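Local coordinates for restriction endonuclease R.BpuJI (Bacillus pumilus, PDB 2VLA), which probably cuts DNA as a restriction endonuclease, its recognition domain, the part present here, being bound to cognate DNA, at residues A[10-15]-A[126-131]; A[196-199]-A[205-208]. All coordinates share one frame; numbering follows the deposited sequence. Where two conformers were deposited one is given.

Contact 1 (A[10-15]-A[126-131]); sequences RCTIIR and IEKVGA. With nucleotides of chain B; nucleotides of chain C.
Lys128 reaches from helix 122-130 to the loop 10-15 and ends on the backbone of Thr12: its NZ donates to Thr12 O at 3.0 Å, in the carbonyl plane and on a lone pair, with a C=O...N angle of 137°. CG lies anti to the carbonyl carbon (chi1 -70°), and from there the chain runs fully extended, so the whole length of the lysine is spent in bridging helix and loop. On the way it passes alongside Cys11, whose SG rests 3.6 Å from Lys128 CE and a little farther from CD; the thiol thus packs against the last methylenes, and Phe115 touches Cys11 as well. Thr12 meets the lysine with its carbonyl, while its CG2 turns to one face of the Arg10 guanidinium.

On either side of this anchor along the loop, Arg10 and Arg15 turn to the DNA. Arg10 NH1 gives a nearly straight bond (171°) to OP2 of DC7 of chain B, 2.9 Å away at the edge of the guanidinium. Farther on, Arg15 lays one guanidinium face over C6 of the same cytosine, while its NH1 is shared between O6 of DG8 of chain B, at 2.8 Å, and N7 of that guanine, at 2.9 Å, a major-groove reading of the base.

The ammonium of Lys128 also forms a salt bridge with Asp120. A buried positive charge is therefore probably balanced by that carboxylate, while the Thr12 carbonyl gives it a second partner and joins the DNA-contacting loop to helix 122-130.

Contact 2 (A[196-199]-A[205-208]); sequences VRHP and YSMQ. With nucleotides of chain C; nucleotides of chain B.
Ser206 OG is gripped from two directions: His198 ND1 sits 2.7 Å away in a nearly straight hydrogen bond (171°), and a water lies at the same distance, 2.7 Å from Ser206 OG. That water also accepts from His198 N, so side chain and backbone of one residue both reach the serine hydroxyl, directly and through water. The serine approaches the imidazole at its edge, its CB near the ring plane. Tyr205 comes over one face of the imidazole. Its CD2-CE2 edge points at the histidine face in a T-shaped stack, planes at 89° and centroids 5.2 Å apart; with CG anti to the tyrosine's own backbone N (chi1 -177°), the ring swings back to the loop. CD1 of the same ring lies 3.6 Å from OP2 of DG8 of chain B, which approaches obliquely, and Arg10 makes a cation-pi contact with the phenol. A serine at Tyr205 would probably strip the histidine face of its aromatic edge, leaving the imidazole held by the Ser206 bond with less to fix its tilt, and would take away packing beside the phosphate.

Earlier in the loop, Val196 O lies 3.4 Å from Ser206 CB and receives Arg197 NH1, the donor standing above the carbonyl plane. The folded arginine thereby brings NH1 to Met207 CG.

Gln208, two residues on from the serine, reads the DNA: OE1 accepts from N6 of DA4 of chain C at 2.9 Å, and NE2 donates to N7 of that base at 3.0 Å. This bidentate glutamine-adenine pair is a familiar way of reading adenine in the major groove, consistent with helix 203-219 acting as the recognition helix of a helix-turn-helix.

In the fold
Contact 1 closes before contact 2 opens along the chain, and their centres lie 14 Å apart within the same N-terminal family region. Contact 1 bridges a long separation, from the loop ahead of helix 22-36 to helix 122-130; contact 2 is local, folding the loop after helix 177-189 onto the helix 203-219 it leads into. They meet where the loop 10-15 runs by that helix: Arg10 NE probably hydrogen-bonds Tyr205 O, and Arg15 NE packs on Gln208 OE1. The N-terminal loop and the helix, with Arg15 directed to a guanine and Gln208 to an adenine of the other DNA chain, probably act together as one recognition surface.

Contact 1 (A[10-15]-A[126-131])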
loop_
_atom_site.group_PDB
_atom_site.type_symbol
_atom_site.label_atom_id
_atom_site.label_comp_id
_atom_site.label_asym_id
_atom_site.label_seq_id
_atom_site.Cartn_x
_atom_site.Cartn_y
_atom_site.Cartn_z
ATOM N N ARG A 10 -4.063 -6.790 -12.661
ATOM C CA ARG A 10 -3.832 -5.435 -12.183
ATOM C C ARG A 10 -4.499 -5.244 -10.836
ATOM O O ARG A 10 -5.719 -5.414 -10.701
ATOM C CB ARG A 10 -4.357 -4.423 -13.207
ATOM C CG ARG A 10 -4.115 -2.969 -12.815
ATOM C CD ARG A 10 -4.478 -2.015 -13.913
ATOM N NE ARG A 10 -4.109 -0.650 -13.577
ATOM C CZ ARG A 10 -4.915 0.264 -13.042
ATOM N NH1 ARG A 10 -6.162 -0.015 -12.753
ATOM N NH2 ARG A 10 -4.466 1.500 -12.819
ATOM N N CYS A 11 -3.696 -4.901 -9.840
ATOM C CA CYS A 11 -4.140 -4.832 -8.472
ATOM C C CYS A 11 -3.624 -3.531 -7.846
ATOM O O CYS A 11 -2.489 -3.450 -7.409
ATOM C CB CYS A 11 -3.651 -6.088 -7.677
ATOM S SG CYS A 11 -4.293 -6.258 -6.049
ATOM N N THR A 12 -4.460 -2.510 -7.872
ATOM C CA THR A 12 -3.975 -1.174 -7.582
ATOM C C THR A 12 -3.941 -0.862 -6.104
ATOM O O THR A 12 -4.574 -1.591 -5.253
ATOM C CB THR A 12 -4.820 -0.075 -8.269
ATOM O OG1 THR A 12 -6.158 -0.138 -7.805
ATOM C CG2 THR A 12 -4.801 -0.226 -9.764
ATOM N N ILE A 13 -3.189 0.210 -5.784
ATOM C CA ILE A 13 -3.381 0.965 -4.577
ATOM C C ILE A 13 -3.740 2.387 -4.993
ATOM O O ILE A 13 -3.576 2.762 -6.157
ATOM C CB ILE A 13 -2.138 0.954 -3.657
ATOM C CG1 ILE A 13 -0.935 1.653 -4.328
ATOM C CG2 ILE A 13 -1.764 -0.510 -3.258
ATOM C CD1 ILE A 13 0.074 2.184 -3.345
ATOM N N ILE A 14 -4.248 3.147 -4.047
ATOM C CA ILE A 14 -4.645 4.528 -4.247
ATOM C C ILE A 14 -3.478 5.317 -4.807
ATOM O O ILE A 14 -2.320 5.094 -4.454
ATOM C CB ILE A 14 -5.160 5.130 -2.923
ATOM C CG1 ILE A 14 -6.596 4.609 -2.652
ATOM C CG2 ILE A 14 -5.126 6.682 -2.939
ATOM C CD1 ILE A 14 -7.092 4.879 -1.281
ATOM N N ARG A 15 -3.788 6.187 -5.770
ATOM C CA ARG A 15 -2.769 6.992 -6.434
ATOM C C ARG A 15 -2.309 8.148 -5.541
ATOM O O ARG A 15 -3.114 8.813 -4.924
ATOM C CB ARG A 15 -3.326 7.493 -7.761
ATOM C CG ARG A 15 -2.284 8.197 -8.647
ATOM C CD ARG A 15 -2.763 8.370 -10.092
ATOM N NE ARG A 15 -2.799 7.084 -10.776
ATOM C CZ ARG A 15 -3.061 6.930 -12.053
ATOM N NH1 ARG A 15 -3.305 7.992 -12.825
ATOM N NH2 ARG A 15 -3.066 5.732 -12.592
ATOM N N ILE A 126 -14.799 -6.427 -4.771
ATOM C CA ILE A 126 -15.476 -7.604 -5.262
ATOM C C ILE A 126 -14.641 -8.318 -6.338
ATOM O O ILE A 126 -14.579 -9.520 -6.367
ATOM C CB ILE A 126 -16.886 -7.229 -5.804
ATOM C CG1 ILE A 126 -17.797 -6.840 -4.634
ATOM C CG2 ILE A 126 -17.490 -8.366 -6.619
ATOM C CD1 ILE A 126 -19.135 -6.243 -5.041
ATOM N N GLU A 127 -13.984 -7.551 -7.202
ATOM C CA GLU A 127 -13.097 -8.141 -8.211
ATOM C C GLU A 127 -11.941 -8.912 -7.549
ATOM O O GLU A 127 -11.626 -10.033 -7.941
ATOM C CB GLU A 127 -12.543 -7.061 -9.143
ATOM C CG GLU A 127 -13.550 -6.537 -10.172
ATOM C CD GLU A 127 -13.008 -5.376 -10.992
ATOM O OE1 GLU A 127 -11.778 -5.180 -11.005
ATOM O OE2 GLU A 127 -13.819 -4.667 -11.631
ATOM N N LYS A 128 -11.317 -8.306 -6.546
ATOM C CA LYS A 128 -10.157 -8.906 -5.919
ATOM C C LYS A 128 -10.553 -10.137 -5.104
ATOM O O LYS A 128 -9.903 -11.163 -5.170
ATOM C CB LYS A 128 -9.419 -7.875 -5.064
ATOM C CG LYS A 128 -8.740 -6.824 -5.911
ATOM C CD LYS A 128 -8.036 -5.754 -5.102
ATOM C CE LYS A 128 -7.544 -4.630 -6.025
ATOM N NZ LYS A 128 -6.881 -3.537 -5.301
ATOM N N VAL A 129 -11.665 -10.041 -4.401
ATOM C CA VAL A 129 -12.210 -11.187 -3.694
ATOM C C VAL A 129 -12.611 -12.295 -4.694
ATOM O O VAL A 129 -12.344 -13.502 -4.462
ATOM C CB VAL A 129 -13.408 -10.775 -2.827
ATOM C CG1 VAL A 129 -14.222 -11.987 -2.412
ATOM C CG2 VAL A 129 -12.927 -9.982 -1.597
ATOM N N GLY A 130 -13.202 -11.904 -5.816
ATOM C CA GLY A 130 -13.612 -12.888 -6.843
ATOM C C GLY A 130 -12.415 -13.631 -7.422
ATOM O O GLY A 130 -12.521 -14.790 -7.819
ATOM N N ALA A 131 -11.265 -12.960 -7.443
ATOM C CA ALA A 131 -10.031 -13.535 -7.968
ATOM C C ALA A 131 -9.242 -14.326 -6.891
ATOM O O ALA A 131 -8.171 -14.857 -7.167
ATOM C CB ALA A 131 -9.148 -12.417 -8.572
ATOM P P DC B 7 -9.214 2.442 -12.439
ATOM O OP1 DC B 7 -9.943 1.571 -13.377
ATOM O OP2 DC B 7 -8.114 1.860 -11.649
ATOM O "O5'" DC B 7 -8.616 3.729 -13.180
ATOM C "C5'" DC B 7 -9.432 4.478 -14.075
ATOM C "C4'" DC B 7 -8.699 5.723 -14.554
ATOM O "O4'" DC B 7 -8.544 6.664 -13.448
ATOM C "C3'" DC B 7 -7.270 5.491 -15.062
ATOM O "O3'" DC B 7 -7.064 6.281 -16.215
ATOM C "C2'" DC B 7 -6.394 6.036 -13.949
ATOM C "C1'" DC B 7 -7.229 7.197 -13.503
ATOM N N1 DC B 7 -6.951 7.796 -12.184
ATOM C C2 DC B 7 -7.130 9.165 -12.031
ATOM O O2 DC B 7 -7.434 9.837 -13.026
ATOM N N3 DC B 7 -6.924 9.731 -10.824
ATOM C C4 DC B 7 -6.637 8.947 -9.778
ATOM N N4 DC B 7 -6.454 9.510 -8.592
ATOM C C5 DC B 7 -6.463 7.546 -9.919
ATOM C C6 DC B 7 -6.622 7.016 -11.122
ATOM P P DG B 8 -6.497 5.708 -17.594
ATOM O OP1 DG B 8 -7.340 4.592 -18.021
ATOM O OP2 DG B 8 -5.051 5.475 -17.488
ATOM O "O5'" DG B 8 -6.679 6.977 -18.536
ATOM C "C5'" DG B 8 -7.993 7.495 -18.749
ATOM C "C4'" DG B 8 -7.948 8.970 -19.068
ATOM O "O4'" DG B 8 -7.538 9.715 -17.892
ATOM C "C3'" DG B 8 -6.969 9.375 -20.153
ATOM O "O3'" DG B 8 -7.527 10.472 -20.925
ATOM C "C2'" DG B 8 -5.694 9.760 -19.368
ATOM C "C1'" DG B 8 -6.270 10.365 -18.102
ATOM N N9 DG B 8 -5.539 10.165 -16.855
ATOM C C8 DG B 8 -5.035 8.979 -16.360
ATOM N N7 DG B 8 -4.510 9.098 -15.177
ATOM C C5 DG B 8 -4.720 10.442 -14.853
ATOM C C6 DG B 8 -4.434 11.141 -13.673
ATOM O O6 DG B 8 -3.893 10.752 -12.648
ATOM N N1 DG B 8 -4.814 12.505 -13.756
ATOM C C2 DG B 8 -5.457 13.081 -14.825
ATOM N N2 DG B 8 -5.750 14.418 -14.712
ATOM N N3 DG B 8 -5.757 12.418 -15.935
ATOM C C4 DG B 8 -5.374 11.110 -15.868
ATOM P P DA C 4 2.779 13.219 -5.636
ATOM O OP1 DA C 4 3.953 13.973 -5.377
ATOM O OP2 DA C 4 2.380 12.074 -4.778
ATOM O "O5'" DA C 4 1.560 14.140 -5.891
ATOM C "C5'" DA C 4 1.799 15.438 -6.499
ATOM C "C4'" DA C 4 0.602 15.829 -7.327
ATOM O "O4'" DA C 4 0.535 15.052 -8.547
ATOM C "C3'" DA C 4 -0.759 15.624 -6.636
ATOM O "O3'" DA C 4 -1.612 16.689 -7.017
ATOM C "C2'" DA C 4 -1.230 14.319 -7.249
ATOM C "C1'" DA C 4 -0.764 14.479 -8.681
ATOM N N9 DA C 4 -0.663 13.264 -9.444
ATOM C C8 DA C 4 -0.314 12.006 -8.991
ATOM N N7 DA C 4 -0.269 11.106 -9.936
ATOM C C5 DA C 4 -0.605 11.784 -11.099
ATOM C C6 DA C 4 -0.744 11.390 -12.423
ATOM N N6 DA C 4 -0.538 10.169 -12.909
ATOM N N1 DA C 4 -1.079 12.366 -13.325
ATOM C C2 DA C 4 -1.297 13.629 -12.876
ATOM N N3 DA C 4 -1.182 14.117 -11.669
ATOM C C4 DA C 4 -0.843 13.117 -10.794
#

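Contact 2 (A[196-199]-A[205-208])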
loop_
_atom_site.group_PDB
_atom_site.type_symbol
_atom_site.label_atom_id
_atom_site.label_comp_id
_atom_site.label_asym_id
_atom_site.label_seq_id
_atom_site.Cartn_x
_atom_site.Cartn_y
_atom_site.Cartn_z
ATOM N N VAL A 196 5.369 -4.890 -17.401
ATOM C CA VAL A 196 3.913 -4.831 -17.325
ATOM C C VAL A 196 3.403 -3.644 -18.145
ATOM O O VAL A 196 3.683 -2.512 -17.825
ATOM C CB VAL A 196 3.457 -4.659 -15.863
ATOM C CG1 VAL A 196 1.955 -4.468 -15.800
ATOM C CG2 VAL A 196 3.919 -5.867 -15.011
ATOM N N ARG A 197 2.596 -3.947 -19.162
ATOM C CA ARG A 197 1.969 -2.941 -19.994
ATOM C C ARG A 197 0.556 -3.450 -20.337
ATOM O O ARG A 197 0.267 -4.645 -20.202
ATOM C CB ARG A 197 2.784 -2.711 -21.284
ATOM C CG ARG A 197 4.211 -2.138 -21.059
ATOM C CD ARG A 197 4.176 -0.712 -20.510
ATOM N NE ARG A 197 5.514 -0.116 -20.408
ATOM C CZ ARG A 197 6.307 -0.206 -19.340
ATOM N NH1 ARG A 197 5.929 -0.920 -18.279
ATOM N NH2 ARG A 197 7.504 0.373 -19.348
ATOM N N HIS A 198 -0.303 -2.543 -20.765
ATOM C CA HIS A 198 -1.695 -2.848 -21.061
ATOM C C HIS A 198 -2.055 -2.218 -22.401
ATOM O O HIS A 198 -1.547 -1.152 -22.736
ATOM C CB HIS A 198 -2.603 -2.283 -19.958
ATOM C CG HIS A 198 -2.384 -2.915 -18.621
ATOM N ND1 HIS A 198 -1.446 -2.450 -17.728
ATOM C CD2 HIS A 198 -2.939 -4.011 -18.050
ATOM C CE1 HIS A 198 -1.461 -3.210 -16.650
ATOM N NE2 HIS A 198 -2.349 -4.171 -16.826
ATOM N N PRO A 199 -2.895 -2.903 -23.196
ATOM C CA PRO A 199 -3.130 -2.480 -24.569
ATOM C C PRO A 199 -3.746 -1.100 -24.623
ATOM O O PRO A 199 -4.789 -0.870 -24.026
ATOM C CB PRO A 199 -4.112 -3.518 -25.118
ATOM C CG PRO A 199 -4.219 -4.574 -24.113
ATOM C CD PRO A 199 -3.621 -4.135 -22.846
ATOM N N TYR A 205 -0.929 3.856 -15.941
ATOM C CA TYR A 205 -1.985 2.884 -15.687
ATOM C C TYR A 205 -1.369 1.583 -15.251
ATOM O O TYR A 205 -1.826 0.970 -14.277
ATOM C CB TYR A 205 -2.803 2.683 -16.950
ATOM C CG TYR A 205 -3.963 1.745 -16.768
ATOM C CD1 TYR A 205 -5.139 2.177 -16.174
ATOM C CD2 TYR A 205 -3.884 0.423 -17.177
ATOM C CE1 TYR A 205 -6.206 1.331 -15.996
ATOM C CE2 TYR A 205 -4.961 -0.458 -16.984
ATOM C CZ TYR A 205 -6.122 0.020 -16.390
ATOM O OH TYR A 205 -7.203 -0.809 -16.177
ATOM N N SER A 206 -0.309 1.183 -15.922
ATOM C CA SER A 206 0.311 -0.090 -15.702
ATOM C C SER A 206 1.211 -0.135 -14.478
ATOM O O SER A 206 1.317 -1.189 -13.814
ATOM C CB SER A 206 1.142 -0.472 -16.920
ATOM O OG SER A 206 0.359 -0.502 -18.077
ATOM N N MET A 207 1.880 0.976 -14.181
ATOM C CA MET A 207 3.013 0.949 -13.279
ATOM C C MET A 207 2.951 1.906 -12.081
ATOM O O MET A 207 3.662 1.687 -11.102
ATOM C CB MET A 207 4.311 1.184 -14.047
ATOM C CG MET A 207 4.816 -0.042 -14.800
ATOM S SD MET A 207 5.315 -1.374 -13.718
ATOM C CE MET A 207 6.754 -0.626 -12.935
ATOM N N GLN A 208 2.078 2.898 -12.086
ATOM C CA GLN A 208 2.216 3.910 -11.064
ATOM C C GLN A 208 1.969 3.294 -9.672
ATOM O O GLN A 208 2.649 3.609 -8.721
ATOM C CB GLN A 208 1.301 5.114 -11.295
ATOM C CG GLN A 208 1.507 6.184 -10.227
ATOM C CD GLN A 208 0.891 7.511 -10.548
ATOM O OE1 GLN A 208 0.367 7.716 -11.645
ATOM N NE2 GLN A 208 0.955 8.430 -9.592
ATOM P P DC C 3 7.705 9.610 -7.782
ATOM O OP1 DC C 3 8.512 10.175 -6.676
ATOM O OP2 DC C 3 7.324 8.199 -7.807
ATOM O "O5'" DC C 3 6.342 10.436 -7.901
ATOM C "C5'" DC C 3 6.364 11.856 -7.866
ATOM C "C4'" DC C 3 5.024 12.416 -8.260
ATOM O "O4'" DC C 3 4.796 12.205 -9.666
ATOM C "C3'" DC C 3 3.849 11.733 -7.569
ATOM O "O3'" DC C 3 2.866 12.652 -7.131
ATOM C "C2'" DC C 3 3.271 10.845 -8.669
ATOM C "C1'" DC C 3 3.458 11.794 -9.823
ATOM N N1 DC C 3 3.274 11.230 -11.139
ATOM C C2 DC C 3 2.742 12.024 -12.175
ATOM O O2 DC C 3 2.496 13.248 -11.980
ATOM N N3 DC C 3 2.559 11.448 -13.378
ATOM C C4 DC C 3 2.855 10.167 -13.573
ATOM N N4 DC C 3 2.664 9.656 -14.779
ATOM C C5 DC C 3 3.363 9.361 -12.527
ATOM C C6 DC C 3 3.519 9.912 -11.336
ATOM P P DA C 4 2.779 13.219 -5.636
ATOM O OP1 DA C 4 3.953 13.973 -5.377
ATOM O OP2 DA C 4 2.380 12.074 -4.778
ATOM O "O5'" DA C 4 1.560 14.140 -5.891
ATOM C "C5'" DA C 4 1.799 15.438 -6.499
ATOM C "C4'" DA C 4 0.602 15.829 -7.327
ATOM O "O4'" DA C 4 0.535 15.052 -8.547
ATOM C "C3'" DA C 4 -0.759 15.624 -6.636
ATOM O "O3'" DA C 4 -1.612 16.689 -7.017
ATOM C "C2'" DA C 4 -1.230 14.319 -7.249
ATOM C "C1'" DA C 4 -0.764 14.479 -8.681
ATOM N N9 DA C 4 -0.663 13.264 -9.444
ATOM C C8 DA C 4 -0.314 12.006 -8.991
ATOM N N7 DA C 4 -0.269 11.106 -9.936
ATOM C C5 DA C 4 -0.605 11.784 -11.099
ATOM C C6 DA C 4 -0.744 11.390 -12.423
ATOM N N6 DA C 4 -0.538 10.169 -12.909
ATOM N N1 DA C 4 -1.079 12.366 -13.325
ATOM C C2 DA C 4 -1.297 13.629 -12.876
ATOM N N3 DA C 4 -1.182 14.117 -11.669
ATOM C C4 DA C 4 -0.843 13.117 -10.794
ATOM P P DG B 8 -6.497 5.708 -17.594
ATOM O OP1 DG B 8 -7.340 4.592 -18.021
ATOM O OP2 DG B 8 -5.051 5.475 -17.488
ATOM O "O5'" DG B 8 -6.679 6.977 -18.536
ATOM C "C5'" DG B 8 -7.993 7.495 -18.749
ATOM C "C4'" DG B 8 -7.948 8.970 -19.068
ATOM O "O4'" DG B 8 -7.538 9.715 -17.892
ATOM C "C3'" DG B 8 -6.969 9.375 -20.153
ATOM O "O3'" DG B 8 -7.527 10.472 -20.925
ATOM C "C2'" DG B 8 -5.694 9.760 -19.368
ATOM C "C1'" DG B 8 -6.270 10.365 -18.102
ATOM N N9 DG B 8 -5.539 10.165 -16.855
ATOM C C8 DG B 8 -5.035 8.979 -16.360
ATOM N N7 DG B 8 -4.510 9.098 -15.177
ATOM C C5 DG B 8 -4.720 10.442 -14.853
ATOM C C6 DG B 8 -4.434 11.141 -13.673
ATOM O O6 DG B 8 -3.893 10.752 -12.648
ATOM N N1 DG B 8 -4.814 12.505 -13.756
ATOM C C2 DG B 8 -5.457 13.081 -14.825
ATOM N N2 DG B 8 -5.750 14.418 -14.712
ATOM N N3 DG B 8 -5.757 12.418 -15.935
ATOM C C4 DG B 8 -5.374 11.110 -15.868
HETATM O O HOH W 1 0.825 0.318 -20.644
#